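Local coordinates for protein Exo-alpha-sialidase (Clostridium perfringens, PDB 2VO8) that probably releases terminal sialic acids from glycans and, through the cohesin module given here, probably binds a partner module tightly in assembling toxin complexes, at residues S12-V16 with F26-L30; E53-E59 with V99-I105; S106-L112 with K134-E140. All blocks are in the same frame, centred on the assembly; numbering follows the deposited sequence. Where two conformers were deposited one is given.

In the fold
All three interactions join antiparallel strands of one cohesin beta-sandwich, a non-catalytic module, so the sialidase active site has no part in them. Interactions 1 and 2 (centres about 14 Å apart) are neighbours in the same sheet: strand 26-33 also pairs with strand 95-103, Phe26 N lying 2.9 Å from Leu101 O and Ala28 O 2.8 Å from Val99 N. Interaction 3, its centre about 14 Å from that of interaction 1 and about 11 Å from that of interaction 2, is reached directly from 99-105, as 106-112 follows without a break. The three share an apolar interior: Phe55 CZ lies 3.7 Å from Ile138 CD1, Phe26 CZ 3.6 Å from Phe55 CE1, and Val16 CG2 3.8 Å from Val136 CG1.

Interaction 1: S12-V16 with F26-L30; sequences STIKV and FEAIL
Lys15 and Ile29 form the hydrogen-bonded pair of a short antiparallel beta arrangement in the cohesin beta-sandwich. Backbone bonds come first: Lys15 N gives to Ile29 O at 3.0 Å, and Ile29 N returns a straighter bond to Lys15 O at 2.8 Å. Weaker CA-H...O contacts flank them, among them Leu30 CA with Thr13 O.

On the face of Lys15 and Ile29, which borders solvent, a water links polar groups. The Lys15 chain bends at its last two torsions (chi4 -69°), bringing Lys15 NZ back to this water, 2.9 Å away, which also bonds Thr13 OG1. The lysine's main partner is Asp95, in a salt bridge that ties this strand to strand 95-103. A long flexible stem with a charged end suits this solvent-facing position, since its ammonium can reach a water and the carboxylate of Asp95 on another strand.

Apolar contacts occupy the other face. Beta-branched Ile14 lies alongside Leu30, the two pointing the same way, and Ile14 CD1 also meets Ala28 CB at 4.3 Å. Phe48 and Tyr46 of strand 41-49 cover Ile14 and Leu30 respectively. Beyond the paired residues, Val16 approaches the Phe26 ring obliquely, with Val16 CG2 3.6 Å from Phe26 CE1.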
loop_
_atom_site.group_PDB
_atom_site.type_symbol
_atom_site.label_atom_id
_atom_site.label_comp_id
_atom_site.label_asym_id
_atom_site.label_seq_id
_atom_site.Cartn_x
_atom_site.Cartn_y
_atom_site.Cartn_z
ATOM N N SER A 12 8.607 -3.627 -1.608
ATOM C CA SER A 12 7.241 -3.021 -1.648
ATOM C C SER A 12 7.263 -1.858 -2.638
ATOM O O SER A 12 8.318 -1.264 -2.864
ATOM C CB SER A 12 6.784 -2.575 -0.258
ATOM O OG SER A 12 7.593 -1.561 0.307
ATOM N N THR A 13 6.111 -1.502 -3.200
ATOM C CA THR A 13 5.967 -0.391 -4.114
ATOM C C THR A 13 4.815 0.459 -3.658
ATOM O O THR A 13 3.847 -0.063 -3.121
ATOM C CB THR A 13 5.725 -0.834 -5.568
ATOM O OG1 THR A 13 4.505 -1.604 -5.668
ATOM C CG2 THR A 13 6.923 -1.654 -6.104
ATOM N N ILE A 14 4.979 1.772 -3.789
ATOM C CA ILE A 14 3.844 2.709 -3.650
ATOM C C ILE A 14 3.932 3.719 -4.790
ATOM O O ILE A 14 4.974 4.339 -4.976
ATOM C CB ILE A 14 3.781 3.344 -2.229
ATOM C CG1 ILE A 14 2.741 4.490 -2.167
ATOM C CG2 ILE A 14 5.130 3.805 -1.685
ATOM C CD1 ILE A 14 2.377 4.874 -0.679
ATOM N N LYS A 15 2.851 3.859 -5.542
ATOM C CA LYS A 15 2.773 4.724 -6.716
ATOM C C LYS A 15 1.645 5.703 -6.462
ATOM O O LYS A 15 0.535 5.311 -6.103
ATOM C CB LYS A 15 2.564 3.979 -8.016
ATOM C CG LYS A 15 3.778 3.186 -8.480
ATOM C CD LYS A 15 3.611 2.599 -9.899
ATOM C CE LYS A 15 2.563 1.530 -9.977
ATOM N NZ LYS A 15 2.947 0.283 -9.260
ATOM N N VAL A 16 1.981 6.976 -6.562
ATOM C CA VAL A 16 1.014 8.037 -6.319
ATOM C C VAL A 16 1.489 9.279 -7.053
ATOM O O VAL A 16 2.720 9.509 -7.275
ATOM C CB VAL A 16 0.838 8.276 -4.775
ATOM C CG1 VAL A 16 2.105 8.558 -4.160
ATOM C CG2 VAL A 16 -0.199 9.443 -4.445
ATOM N N PHE A 26 -7.799 10.926 -4.674
ATOM C CA PHE A 26 -6.721 10.336 -5.479
ATOM C C PHE A 26 -6.417 8.931 -4.946
ATOM O O PHE A 26 -6.810 8.608 -3.860
ATOM C CB PHE A 26 -5.466 11.254 -5.416
ATOM C CG PHE A 26 -4.764 11.239 -4.072
ATOM C CD1 PHE A 26 -3.705 10.363 -3.793
ATOM C CD2 PHE A 26 -5.149 12.133 -3.064
ATOM C CE1 PHE A 26 -3.116 10.353 -2.541
ATOM C CE2 PHE A 26 -4.593 12.098 -1.817
ATOM C CZ PHE A 26 -3.548 11.232 -1.549
ATOM N N GLU A 27 -5.656 8.113 -5.692
ATOM C CA GLU A 27 -5.294 6.729 -5.361
ATOM C C GLU A 27 -3.779 6.622 -4.999
ATOM O O GLU A 27 -2.980 7.149 -5.773
ATOM C CB GLU A 27 -5.579 5.845 -6.625
ATOM C CG GLU A 27 -7.087 5.371 -6.785
ATOM C CD GLU A 27 -8.025 6.265 -7.664
ATOM O OE1 GLU A 27 -9.258 6.070 -7.607
ATOM O OE2 GLU A 27 -7.576 7.140 -8.432
ATOM N N ALA A 28 -3.409 5.987 -3.893
ATOM C CA ALA A 28 -2.081 5.406 -3.768
ATOM C C ALA A 28 -2.129 3.912 -4.056
ATOM O O ALA A 28 -2.966 3.193 -3.507
ATOM C CB ALA A 28 -1.517 5.662 -2.380
ATOM N N ILE A 29 -1.226 3.454 -4.917
ATOM C CA ILE A 29 -1.255 2.080 -5.403
ATOM C C ILE A 29 -0.127 1.256 -4.788
ATOM O O ILE A 29 1.050 1.497 -5.058
ATOM C CB ILE A 29 -1.141 2.021 -6.937
ATOM C CG1 ILE A 29 -2.297 2.786 -7.586
ATOM C CG2 ILE A 29 -1.116 0.578 -7.416
ATOM C CD1 ILE A 29 -2.173 2.919 -9.088
ATOM N N LEU A 30 -0.497 0.287 -3.960
ATOM C CA LEU A 30 0.468 -0.503 -3.221
ATOM C C LEU A 30 0.761 -1.823 -3.943
ATOM O O LEU A 30 -0.150 -2.495 -4.423
ATOM C CB LEU A 30 0.011 -0.784 -1.825
ATOM C CG LEU A 30 -0.686 0.314 -1.026
ATOM C CD1 LEU A 30 -0.895 -0.196 0.391
ATOM C CD2 LEU A 30 0.242 1.568 -1.071
HETATM O O HOH W 1 2.727 0.383 -6.410
#

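Interaction 2: E53-E59 with V99-I105; sequences EAFILNE and VNLTPKI
Lys104 reaches back across the end of this antiparallel strand pair to Ile56 and Glu53. Its CG occupies the position between backbone N and carbonyl carbon (chi1 62°), from which the chain leads across toward 53-59. Lys104 CB meets Ile56 CD1 at 4.1 Å. Lys104 CG passes 3.6 Å from Glu53 O. Lys104 CD touches Ile56 CG1 at 3.9 Å, the two side chains crossing at about a right angle. A final bend at chi4 then turns Lys104 NZ to Glu53 O, a hydrogen bond of 3.1 Å tilted from the carbonyl plane. Lysine suits this place: its methylenes cover an exposed isoleucine while its ammonium serves a carbonyl beyond the strand end.

Backbone bonds hold the rest. Lys104 N gives to Ala54 O at 2.7 Å, and Ile56 and Thr102 exchange a reciprocal pair. Near the far end, Asn58 and Glu59 both face Asn100 in a classic beta bulge: Asn100 O takes Asn58 N at 2.8 Å and, weakly, Glu59 N, while Asn100 N gives to Glu59 O. On the inner face Leu57 CD1 packs on Val99 CG1 at 3.6 Å, and Phe55 CB meets Leu101 CD2, while the Phe55 ring approaches Pro103 obliquely.

Strand 95-103 is flanked by strand 55-62 and strand 26-33, and the Phe55 ring enters the sandwich interior, where Leu112 of strand 107-121 and Val136 of strand 126-139 meet it.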
loop_
_atom_site.group_PDB
_atom_site.type_symbol
_atom_site.label_atom_id
_atom_site.label_comp_id
_atom_site.label_asym_id
_atom_site.label_seq_id
_atom_site.Cartn_x
_atom_site.Cartn_y
_atom_site.Cartn_z
ATOM N N GLU A 53 -4.220 14.213 9.829
ATOM C CA GLU A 53 -4.684 15.633 9.826
ATOM C C GLU A 53 -4.874 16.174 8.403
ATOM O O GLU A 53 -5.729 17.049 8.149
ATOM C CB GLU A 53 -3.702 16.550 10.578
ATOM C CG GLU A 53 -3.511 16.190 12.024
ATOM C CD GLU A 53 -2.678 17.220 12.774
ATOM O OE1 GLU A 53 -1.845 17.891 12.149
ATOM O OE2 GLU A 53 -2.885 17.339 14.001
ATOM N N ALA A 54 -4.096 15.648 7.464
ATOM C CA ALA A 54 -4.068 16.176 6.118
ATOM C C ALA A 54 -4.970 15.460 5.109
ATOM O O ALA A 54 -5.296 16.056 4.088
ATOM C CB ALA A 54 -2.668 16.228 5.605
ATOM N N PHE A 55 -5.304 14.198 5.376
ATOM C CA PHE A 55 -6.088 13.314 4.512
ATOM C C PHE A 55 -7.251 12.660 5.222
ATOM O O PHE A 55 -7.162 12.339 6.356
ATOM C CB PHE A 55 -5.254 12.194 3.891
ATOM C CG PHE A 55 -4.014 12.649 3.215
ATOM C CD1 PHE A 55 -4.026 12.975 1.919
ATOM C CD2 PHE A 55 -2.823 12.730 3.903
ATOM C CE1 PHE A 55 -2.916 13.366 1.308
ATOM C CE2 PHE A 55 -1.726 13.116 3.302
ATOM C CZ PHE A 55 -1.767 13.462 2.003
ATOM N N ILE A 56 -8.302 12.439 4.448
ATOM C CA ILE A 56 -9.427 11.570 4.766
ATOM C C ILE A 56 -9.214 10.156 4.086
ATOM O O ILE A 56 -9.089 10.155 2.910
ATOM C CB ILE A 56 -10.736 12.235 4.176
ATOM C CG1 ILE A 56 -10.961 13.634 4.751
ATOM C CG2 ILE A 56 -11.905 11.405 4.341
ATOM C CD1 ILE A 56 -11.775 14.541 3.905
ATOM N N LEU A 57 -9.216 9.046 4.864
ATOM C CA LEU A 57 -9.185 7.722 4.253
ATOM C C LEU A 57 -10.565 7.315 3.748
ATOM O O LEU A 57 -11.500 7.157 4.532
ATOM C CB LEU A 57 -8.660 6.685 5.247
ATOM C CG LEU A 57 -8.580 5.242 4.744
ATOM C CD1 LEU A 57 -7.571 5.124 3.611
ATOM C CD2 LEU A 57 -8.230 4.295 5.880
ATOM N N ASN A 58 -10.683 7.146 2.435
ATOM C CA ASN A 58 -11.985 6.876 1.806
ATOM C C ASN A 58 -12.330 5.418 1.699
ATOM O O ASN A 58 -13.350 4.988 2.242
ATOM C CB ASN A 58 -12.084 7.492 0.420
ATOM C CG ASN A 58 -11.950 8.980 0.446
ATOM O OD1 ASN A 58 -11.256 9.590 -0.397
ATOM N ND2 ASN A 58 -12.596 9.586 1.436
ATOM N N GLU A 59 -11.514 4.653 0.990
ATOM C CA GLU A 59 -11.731 3.181 0.864
ATOM C C GLU A 59 -10.409 2.559 0.448
ATOM O O GLU A 59 -9.583 3.224 -0.202
ATOM C CB GLU A 59 -12.764 2.807 -0.171
ATOM C CG GLU A 59 -12.509 3.433 -1.546
ATOM C CD GLU A 59 -13.288 2.793 -2.715
ATOM O OE1 GLU A 59 -14.293 2.065 -2.458
ATOM O OE2 GLU A 59 -12.910 3.059 -3.893
ATOM N N VAL A 99 -5.452 2.545 -2.377
ATOM C CA VAL A 99 -5.851 3.302 -1.184
ATOM C C VAL A 99 -6.365 4.671 -1.645
ATOM O O VAL A 99 -5.646 5.442 -2.258
ATOM C CB VAL A 99 -4.687 3.484 -0.153
ATOM C CG1 VAL A 99 -5.156 4.247 1.114
ATOM C CG2 VAL A 99 -4.074 2.188 0.233
ATOM N N ASN A 100 -7.655 4.936 -1.433
ATOM C CA ASN A 100 -8.291 6.139 -1.961
ATOM C C ASN A 100 -8.381 7.149 -0.803
ATOM O O ASN A 100 -8.869 6.817 0.276
ATOM C CB ASN A 100 -9.678 5.823 -2.521
ATOM C CG ASN A 100 -10.220 6.946 -3.329
ATOM O OD1 ASN A 100 -10.649 7.991 -2.756
ATOM N ND2 ASN A 100 -10.176 6.809 -4.662
ATOM N N LEU A 101 -7.814 8.326 -1.037
ATOM C CA LEU A 101 -7.658 9.409 -0.044
ATOM C C LEU A 101 -8.119 10.721 -0.629
ATOM O O LEU A 101 -8.020 10.933 -1.790
ATOM C CB LEU A 101 -6.181 9.554 0.364
ATOM C CG LEU A 101 -5.630 8.313 1.081
ATOM C CD1 LEU A 101 -4.285 7.867 0.449
ATOM C CD2 LEU A 101 -5.487 8.469 2.542
ATOM N N THR A 102 -8.625 11.628 0.209
ATOM C CA THR A 102 -8.923 13.012 -0.198
ATOM C C THR A 102 -8.186 13.972 0.750
ATOM O O THR A 102 -8.361 13.884 1.980
ATOM C CB THR A 102 -10.417 13.324 -0.166
ATOM O OG1 THR A 102 -11.136 12.387 -1.003
ATOM C CG2 THR A 102 -10.705 14.795 -0.595
ATOM N N PRO A 103 -7.340 14.840 0.196
ATOM C CA PRO A 103 -6.656 15.797 1.116
ATOM C C PRO A 103 -7.641 16.797 1.679
ATOM O O PRO A 103 -8.625 17.108 1.028
ATOM C CB PRO A 103 -5.615 16.494 0.227
ATOM C CG PRO A 103 -5.598 15.673 -1.117
ATOM C CD PRO A 103 -6.935 15.030 -1.204
ATOM N N LYS A 104 -7.414 17.249 2.913
ATOM C CA LYS A 104 -8.306 18.304 3.453
ATOM C C LYS A 104 -7.557 19.537 3.943
ATOM O O LYS A 104 -8.204 20.472 4.461
ATOM C CB LYS A 104 -9.193 17.725 4.537
ATOM C CG LYS A 104 -8.488 17.181 5.770
ATOM C CD LYS A 104 -9.521 16.658 6.704
ATOM C CE LYS A 104 -9.009 16.120 8.018
ATOM N NZ LYS A 104 -8.696 17.174 9.064
ATOM N N ILE A 105 -6.235 19.524 3.839
ATOM C CA ILE A 105 -5.381 20.692 4.104
ATOM C C ILE A 105 -4.240 20.770 3.124
ATOM O O ILE A 105 -3.586 19.774 2.857
ATOM C CB ILE A 105 -4.683 20.645 5.485
ATOM C CG1 ILE A 105 -5.707 20.640 6.600
ATOM C CG2 ILE A 105 -3.712 21.844 5.638
ATOM C CD1 ILE A 105 -5.086 20.296 7.975
#

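Interaction 3: S106-L112 with K134-E140; sequences SSELEVL and KEVKINE
Strands 109-112 and 134-139 run antiparallel at 140° with axes 4.6 Å apart, and three reciprocal backbone pairs join the two segments, Leu112 with Lys134, Glu110 with Val136 and, past a bulge, Ser107 with Ile138. The register shifts by one residue between Ser107 and Glu110, where the chain turns a corner at Glu108.

Ser107 bridges that corner. Its OG lies anti to the backbone N (chi1 176°) and accepts from Leu109 N at 3.2 Å, forming an ST turn, while donating to Glu110 OE2 at 2.6 Å. A serine hydroxyl is short enough to do both. The other carboxylate oxygen, Glu110 OE1, is bonded by Asn51, so both carboxylate oxygens are engaged, which restricts rotation of the group. The CG of Glu110 meanwhile rests on Ile138 CD1 at 3.6 Å, its methylene serving as an apolar surface.

At the start of the segment Ser106 OG gives a 2.8 Å bond to Glu140 OE2, reaching it 36° above the carboxylate plane; a water accepts from Ser106 N and donates weakly to Glu140 OE1. Glu108 and Lys137 run side by side, Glu108 OE1 and Lys137 NZ 3.8 Å apart, a long salt bridge. Leu109 CD1 passes 3.8 Å from Glu135 OE1, a van der Waals contact between exposed side chains. On the inner face Leu112 crosses Val136 at about a right angle, Leu112 CD1 to Val136 CG1 at 3.9 Å.

The two strands form a beta hairpin whose second strand is paired in parallel with strand 19-21, Lys137 sharing backbone hydrogen bonds with Val20 and with Asp18 just before that strand. Lys134 adds a salt bridge to Asp18 on that side, and Val20 packs against Val136 and Ile138, with Val22 of the following loop also touching Ile138.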
loop_
_atom_site.group_PDB
_atom_site.type_symbol
_atom_site.label_atom_id
_atom_site.label_comp_id
_atom_site.label_asym_id
_atom_site.label_seq_id
_atom_site.Cartn_x
_atom_site.Cartn_y
_atom_site.Cartn_z
ATOM N N SER A 106 -3.929 21.969 2.655
ATOM C CA SER A 106 -2.747 22.155 1.812
ATOM C C SER A 106 -1.443 21.944 2.602
ATOM O O SER A 106 -1.342 22.228 3.838
ATOM C CB SER A 106 -2.762 23.530 1.157
ATOM O OG SER A 106 -2.522 24.530 2.136
ATOM N N SER A 107 -0.433 21.503 1.872
ATOM C CA SER A 107 0.863 21.169 2.437
ATOM C C SER A 107 1.912 21.061 1.361
ATOM O O SER A 107 1.649 20.552 0.259
ATOM C CB SER A 107 0.791 19.863 3.235
ATOM O OG SER A 107 2.094 19.528 3.693
ATOM N N GLU A 108 3.140 21.510 1.689
ATOM C CA GLU A 108 4.209 21.437 0.748
ATOM C C GLU A 108 4.724 20.000 0.617
ATOM O O GLU A 108 5.264 19.672 -0.395
ATOM C CB GLU A 108 5.386 22.366 1.129
ATOM C CG GLU A 108 5.062 23.880 1.045
ATOM C CD GLU A 108 5.007 24.394 -0.383
ATOM O OE1 GLU A 108 5.423 23.671 -1.315
ATOM O OE2 GLU A 108 4.542 25.549 -0.589
ATOM N N LEU A 109 4.573 19.202 1.664
ATOM C CA LEU A 109 5.146 17.859 1.649
ATOM C C LEU A 109 4.425 17.044 2.665
ATOM O O LEU A 109 4.414 17.373 3.870
ATOM C CB LEU A 109 6.680 17.875 1.887
ATOM C CG LEU A 109 7.481 16.554 1.829
ATOM C CD1 LEU A 109 8.989 16.871 1.714
ATOM C CD2 LEU A 109 7.226 15.684 3.057
ATOM N N GLU A 110 3.801 15.960 2.171
ATOM C CA GLU A 110 3.354 14.893 3.047
ATOM C C GLU A 110 3.869 13.519 2.564
ATOM O O GLU A 110 4.027 13.315 1.389
ATOM C CB GLU A 110 1.833 14.810 3.094
ATOM C CG GLU A 110 1.168 16.144 3.543
ATOM C CD GLU A 110 1.443 16.441 5.017
ATOM O OE1 GLU A 110 1.602 15.495 5.824
ATOM O OE2 GLU A 110 1.486 17.631 5.377
ATOM N N VAL A 111 4.078 12.626 3.499
ATOM C CA VAL A 111 4.637 11.293 3.192
ATOM C C VAL A 111 3.584 10.207 3.390
ATOM O O VAL A 111 3.022 10.070 4.482
ATOM C CB VAL A 111 5.879 11.010 4.032
ATOM C CG1 VAL A 111 6.442 9.601 3.746
ATOM C CG2 VAL A 111 6.941 12.155 3.806
ATOM N N LEU A 112 3.354 9.439 2.313
ATOM C CA LEU A 112 2.597 8.202 2.339
ATOM C C LEU A 112 3.617 7.038 2.385
ATOM O O LEU A 112 4.417 6.912 1.466
ATOM C CB LEU A 112 1.718 8.124 1.124
ATOM C CG LEU A 112 0.852 9.394 0.898
ATOM C CD1 LEU A 112 0.133 9.319 -0.395
ATOM C CD2 LEU A 112 -0.055 9.612 2.169
ATOM N N LYS A 134 6.369 7.523 -0.447
ATOM C CA LYS A 134 6.254 8.460 -1.544
ATOM C C LYS A 134 5.808 9.809 -0.940
ATOM O O LYS A 134 5.000 9.825 0.001
ATOM C CB LYS A 134 5.238 7.939 -2.571
ATOM C CG LYS A 134 4.689 8.930 -3.598
ATOM C CD LYS A 134 5.639 9.356 -4.642
ATOM C CE LYS A 134 4.979 10.453 -5.515
ATOM N NZ LYS A 134 5.336 10.219 -6.927
ATOM N N GLU A 135 6.403 10.890 -1.446
ATOM C CA GLU A 135 6.035 12.259 -1.035
ATOM C C GLU A 135 5.045 12.835 -2.018
ATOM O O GLU A 135 5.176 12.665 -3.215
ATOM C CB GLU A 135 7.251 13.193 -0.938
ATOM C CG GLU A 135 8.369 12.649 -0.140
ATOM C CD GLU A 135 9.621 13.519 -0.192
ATOM O OE1 GLU A 135 9.713 14.363 -1.100
ATOM O OE2 GLU A 135 10.467 13.322 0.691
ATOM N N VAL A 136 4.064 13.563 -1.487
ATOM C CA VAL A 136 3.122 14.309 -2.285
ATOM C C VAL A 136 3.079 15.780 -1.805
ATOM O O VAL A 136 3.266 16.055 -0.613
ATOM C CB VAL A 136 1.686 13.753 -2.219
ATOM C CG1 VAL A 136 1.642 12.200 -2.531
ATOM C CG2 VAL A 136 1.085 13.990 -0.898
ATOM N N LYS A 137 2.787 16.669 -2.733
ATOM C CA LYS A 137 2.453 18.076 -2.410
ATOM C C LYS A 137 0.933 18.236 -2.515
ATOM O O LYS A 137 0.327 17.846 -3.527
ATOM C CB LYS A 137 3.195 19.040 -3.306
ATOM C CG LYS A 137 2.763 20.506 -3.173
ATOM C CD LYS A 137 3.301 21.324 -4.328
ATOM C CE LYS A 137 3.056 22.842 -4.209
ATOM N NZ LYS A 137 2.138 23.172 -3.137
ATOM N N ILE A 138 0.323 18.810 -1.487
ATOM C CA ILE A 138 -1.135 18.990 -1.480
ATOM C C ILE A 138 -1.380 20.466 -1.851
ATOM O O ILE A 138 -1.098 21.369 -1.046
ATOM C CB ILE A 138 -1.798 18.720 -0.114
ATOM C CG1 ILE A 138 -1.473 17.328 0.455
ATOM C CG2 ILE A 138 -3.345 18.921 -0.203
ATOM C CD1 ILE A 138 -1.874 17.191 1.842
ATOM N N ASN A 139 -1.886 20.681 -3.052
ATOM C CA ASN A 139 -2.340 21.995 -3.491
ATOM C C ASN A 139 -3.639 22.468 -2.844
ATOM O O ASN A 139 -4.463 21.665 -2.393
ATOM C CB ASN A 139 -2.488 22.014 -5.018
ATOM C CG ASN A 139 -1.157 21.765 -5.731
ATOM O OD1 ASN A 139 -1.025 20.892 -6.610
ATOM N ND2 ASN A 139 -0.168 22.524 -5.345
ATOM N N GLU A 140 -3.839 23.790 -2.857
ATOM C CA GLU A 140 -5.100 24.377 -2.422
ATOM C C GLU A 140 -6.229 23.976 -3.349
ATOM O O GLU A 140 -6.064 23.925 -4.567
ATOM C CB GLU A 140 -5.072 25.926 -2.459
ATOM C CG GLU A 140 -3.857 26.612 -1.877
ATOM C CD GLU A 140 -3.656 26.418 -0.390
ATOM O OE1 GLU A 140 -4.651 26.274 0.352
ATOM O OE2 GLU A 140 -2.473 26.443 0.034
HETATM O O HOH W 2 -5.890 24.227 2.771
#